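Local coordinates for putative ferritin-like diiron-carboxylate protein TM1526 (Thermotoga maritima, PDB 1VJX) that is of unknown function but probably binds metal ions and acts as an oxidoreductase, as expected of a rubrerythrin-like member of the ferritin superfamily, at residues 41-44 with 45-48; 51-54 with 55-58. All blocks are in the same frame, centred on the assembly; numbering follows the deposited sequence.

Helix 15-36 passes through the short connection 37-42 into helix 43-68, and both contacts lie at or along that helix. Contact 1 (41-44 with 45-48) comes first in the chain and forms the N-cap and opening turn, its centre about 19 Å from the centre of the chain. Contact 2 (51-54 with 55-58) follows in series and lies deeper in the four-helix bundle, with its centre about 15 Å from that of contact 1. Each is local and closes no long loop; the two neither nest nor cross. What they share is the helix, whose inner side meets helices 15-36 and 129-156 at both levels and helix 101-125 at contact 1.

Contact 1: 41-44 with 45-48; sequences NGEI and KKTF
Ile44 and Phe48, one turn apart, form the tightly packed side of this helix start. Side by side and pointing the same way, they bring CG2 of Ile44 within 3.5 Å of Phe48 CE2. That methyl stands anti to the Ile44 backbone N (CG1 at chi1 -71°), which puts it on the phenyl's side. Phe48 N donates to Ile44 O at 3.1 Å, and CD2 of Phe48 lies 3.4 Å from that same oxygen. Phe48 also reaches Tyr33 and Leu36 of helix 15-36, Leu101 and Val104 of helix 101-125 and Met152 of helix 129-156; an alanine here would probably leave a gap between these helices and deprive Ile44 of its aromatic neighbour. Further backbone bonds open the helix: the O of Gly42, the N-cap residue, receives Lys46 N at 3.2 Å, and Glu43 O takes Thr47 N at 2.9 Å and, weakly, Thr47 OG1. The outer side is looser. Glu43 bends at chi2 (-49°) beside the extended Lys46, but OE1 and NZ form only a long salt bridge of 3.9 Å. The inner face thus rests on apolar packing added to the helical backbone bonds, whereas the long charged pair outside is likely to add little.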
# COMPACT_ATOMS: atom_id res chain seq x y z
N ASN A 41 -12.91 15.95 -7.84
CA ASN A 41 -14.18 16.25 -8.50
C ASN A 41 -14.74 15.30 -9.55
O ASN A 41 -15.96 15.12 -9.59
CB ASN A 41 -14.14 17.68 -9.05
CG ASN A 41 -14.63 18.71 -8.04
OD1 ASN A 41 -15.70 18.53 -7.40
ND2 ASN A 41 -13.88 19.81 -7.90
N GLY A 42 -13.94 14.73 -10.43
CA GLY A 42 -14.56 14.13 -11.60
C GLY A 42 -14.16 12.72 -11.88
O GLY A 42 -14.46 11.82 -11.07
N GLU A 43 -13.51 12.53 -13.02
CA GLU A 43 -12.72 11.31 -13.24
C GLU A 43 -11.71 11.08 -12.10
O GLU A 43 -11.51 9.95 -11.67
CB GLU A 43 -11.99 11.37 -14.60
CG GLU A 43 -12.93 11.26 -15.79
CD GLU A 43 -13.87 10.08 -15.63
OE1 GLU A 43 -13.35 8.95 -15.44
OE2 GLU A 43 -15.10 10.28 -15.65
N ILE A 44 -11.13 12.17 -11.61
CA ILE A 44 -10.22 12.17 -10.48
C ILE A 44 -10.83 11.59 -9.19
O ILE A 44 -10.22 10.75 -8.56
CB ILE A 44 -9.69 13.60 -10.25
CG1 ILE A 44 -8.71 13.97 -11.38
CG2 ILE A 44 -8.97 13.69 -8.88
CD1 ILE A 44 -8.37 15.43 -11.45
N LYS A 45 -12.03 12.05 -8.81
CA LYS A 45 -12.72 11.52 -7.63
C LYS A 45 -12.88 9.99 -7.79
O LYS A 45 -12.49 9.21 -6.91
CB LYS A 45 -14.10 12.19 -7.43
CG LYS A 45 -14.56 12.29 -5.97
CD LYS A 45 -16.06 12.53 -5.77
CE LYS A 45 -16.42 14.01 -5.47
NZ LYS A 45 -15.83 14.57 -4.21
N LYS A 46 -13.44 9.61 -8.94
CA LYS A 46 -13.70 8.22 -9.29
C LYS A 46 -12.41 7.39 -9.19
O LYS A 46 -12.43 6.26 -8.73
CB LYS A 46 -14.33 8.16 -10.69
CG LYS A 46 -14.64 6.78 -11.31
CD LYS A 46 -14.81 6.92 -12.85
CE LYS A 46 -15.70 5.82 -13.48
NZ LYS A 46 -15.92 6.01 -14.97
N THR A 47 -11.30 7.99 -9.60
CA THR A 47 -10.03 7.29 -9.57
C THR A 47 -9.65 6.99 -8.13
O THR A 47 -9.42 5.84 -7.77
CB THR A 47 -8.93 8.12 -10.30
OG1 THR A 47 -8.95 7.79 -11.70
CG2 THR A 47 -7.52 7.70 -9.87
N PHE A 48 -9.61 8.02 -7.31
CA PHE A 48 -9.21 7.86 -5.93
C PHE A 48 -10.10 6.82 -5.24
O PHE A 48 -9.65 6.11 -4.38
CB PHE A 48 -9.28 9.20 -5.19
CG PHE A 48 -8.16 10.12 -5.50
CD1 PHE A 48 -6.85 9.68 -5.53
CD2 PHE A 48 -8.41 11.45 -5.76
CE1 PHE A 48 -5.81 10.55 -5.84
CE2 PHE A 48 -7.36 12.32 -6.06
CZ PHE A 48 -6.06 11.86 -6.09

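Contact 2: 51-54 with 55-58; sequences LADQ and ERIH
Asp53 and Arg56 form a salt bridge along the more exposed side of the helix, their side chains running together. Arg56 grips the carboxylate side-on with two nitrogens: NE donates to OD1 of Asp53 at 3.1 Å, and NH2 to OD2 at 3.2 Å in a straighter bond. OD2 lies in the guanidinium plane, but both donors come from above the carboxylate, the flat groups turned 47° apart. A bend at chi3 (53°) swings the Arg56 head back toward Asp53, while NH1 makes a second salt bridge to Glu60. Gln54, with the most surface buried here, contributes through its backbone: its O accepts His58 N at 3.1 Å and lies 3.3 Å above the plane of the His58 imidazole, displaced toward the ring's rim. Glu55 N donates to Leu51 O at 3.0 Å, and Glu55 CG touches the same oxygen at 3.1 Å before the chain bends at chi2. Gln141 holds His58 NE2 and Glu26 holds ND1, while Glu55 OE1 lies close to the carboxylates of Glu26 and Glu142. Such a cluster inside a four-helix bundle is consistent with the diiron-carboxylate site of rubrerythrins, whereas Asp53 and Arg56 probably balance each other's charge away from it.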
# COMPACT_ATOMS: atom_id res chain seq x y z
N LEU A 51 -9.02 3.33 -6.41
CA LEU A 51 -7.78 3.04 -5.72
C LEU A 51 -8.06 2.59 -4.29
O LEU A 51 -7.47 1.63 -3.84
CB LEU A 51 -6.82 4.25 -5.76
CG LEU A 51 -6.27 4.65 -7.14
CD1 LEU A 51 -5.29 5.81 -7.06
CD2 LEU A 51 -5.59 3.49 -7.78
N ALA A 52 -9.01 3.26 -3.62
CA ALA A 52 -9.43 2.91 -2.26
C ALA A 52 -10.06 1.51 -2.17
O ALA A 52 -9.71 0.76 -1.27
CB ALA A 52 -10.40 3.95 -1.71
N ASP A 53 -10.95 1.16 -3.09
CA ASP A 53 -11.57 -0.17 -3.12
C ASP A 53 -10.52 -1.23 -3.40
O ASP A 53 -10.55 -2.29 -2.82
CB ASP A 53 -12.65 -0.24 -4.20
CG ASP A 53 -13.75 -1.28 -3.88
OD1 ASP A 53 -14.48 -1.12 -2.85
OD2 ASP A 53 -13.97 -2.28 -4.61
N GLN A 54 -9.59 -0.93 -4.30
CA GLN A 54 -8.50 -1.88 -4.61
C GLN A 54 -7.63 -2.16 -3.41
O GLN A 54 -7.30 -3.32 -3.13
CB GLN A 54 -7.65 -1.34 -5.79
CG GLN A 54 -8.42 -1.43 -7.10
CD GLN A 54 -7.83 -0.61 -8.22
OE1 GLN A 54 -6.63 -0.32 -8.25
NE2 GLN A 54 -8.67 -0.25 -9.17
N GLU A 55 -7.24 -1.09 -2.71
CA GLU A 55 -6.46 -1.20 -1.47
C GLU A 55 -7.20 -2.02 -0.41
O GLU A 55 -6.58 -2.82 0.30
CB GLU A 55 -6.16 0.16 -0.87
CG GLU A 55 -5.29 1.06 -1.70
CD GLU A 55 -3.85 0.58 -1.82
OE1 GLU A 55 -3.58 -0.20 -2.75
OE2 GLU A 55 -3.00 1.01 -1.01
N ARG A 56 -8.50 -1.78 -0.29
CA ARG A 56 -9.40 -2.58 0.56
C ARG A 56 -9.21 -4.08 0.32
O ARG A 56 -8.80 -4.84 1.24
CB ARG A 56 -10.84 -2.19 0.28
CG ARG A 56 -11.87 -2.83 1.23
CD ARG A 56 -13.34 -2.56 0.83
NE ARG A 56 -13.58 -2.94 -0.57
CZ ARG A 56 -13.85 -4.18 -0.99
NH1 ARG A 56 -13.96 -5.19 -0.13
NH2 ARG A 56 -14.04 -4.41 -2.28
N ILE A 57 -9.46 -4.51 -0.92
CA ILE A 57 -9.36 -5.92 -1.31
C ILE A 57 -8.00 -6.52 -0.97
O ILE A 57 -7.92 -7.66 -0.51
CB ILE A 57 -9.68 -6.07 -2.82
CG1 ILE A 57 -11.18 -5.94 -3.03
CG2 ILE A 57 -9.18 -7.42 -3.39
CD1 ILE A 57 -11.55 -5.69 -4.49
N HIS A 58 -6.95 -5.75 -1.20
CA HIS A 58 -5.58 -6.13 -0.87
C HIS A 58 -5.40 -6.41 0.60
O HIS A 58 -4.75 -7.40 0.94
CB HIS A 58 -4.61 -5.03 -1.26
CG HIS A 58 -4.43 -4.90 -2.74
ND1 HIS A 58 -3.89 -3.78 -3.33
CD2 HIS A 58 -4.73 -5.76 -3.74
CE1 HIS A 58 -3.87 -3.95 -4.63
NE2 HIS A 58 -4.38 -5.14 -4.91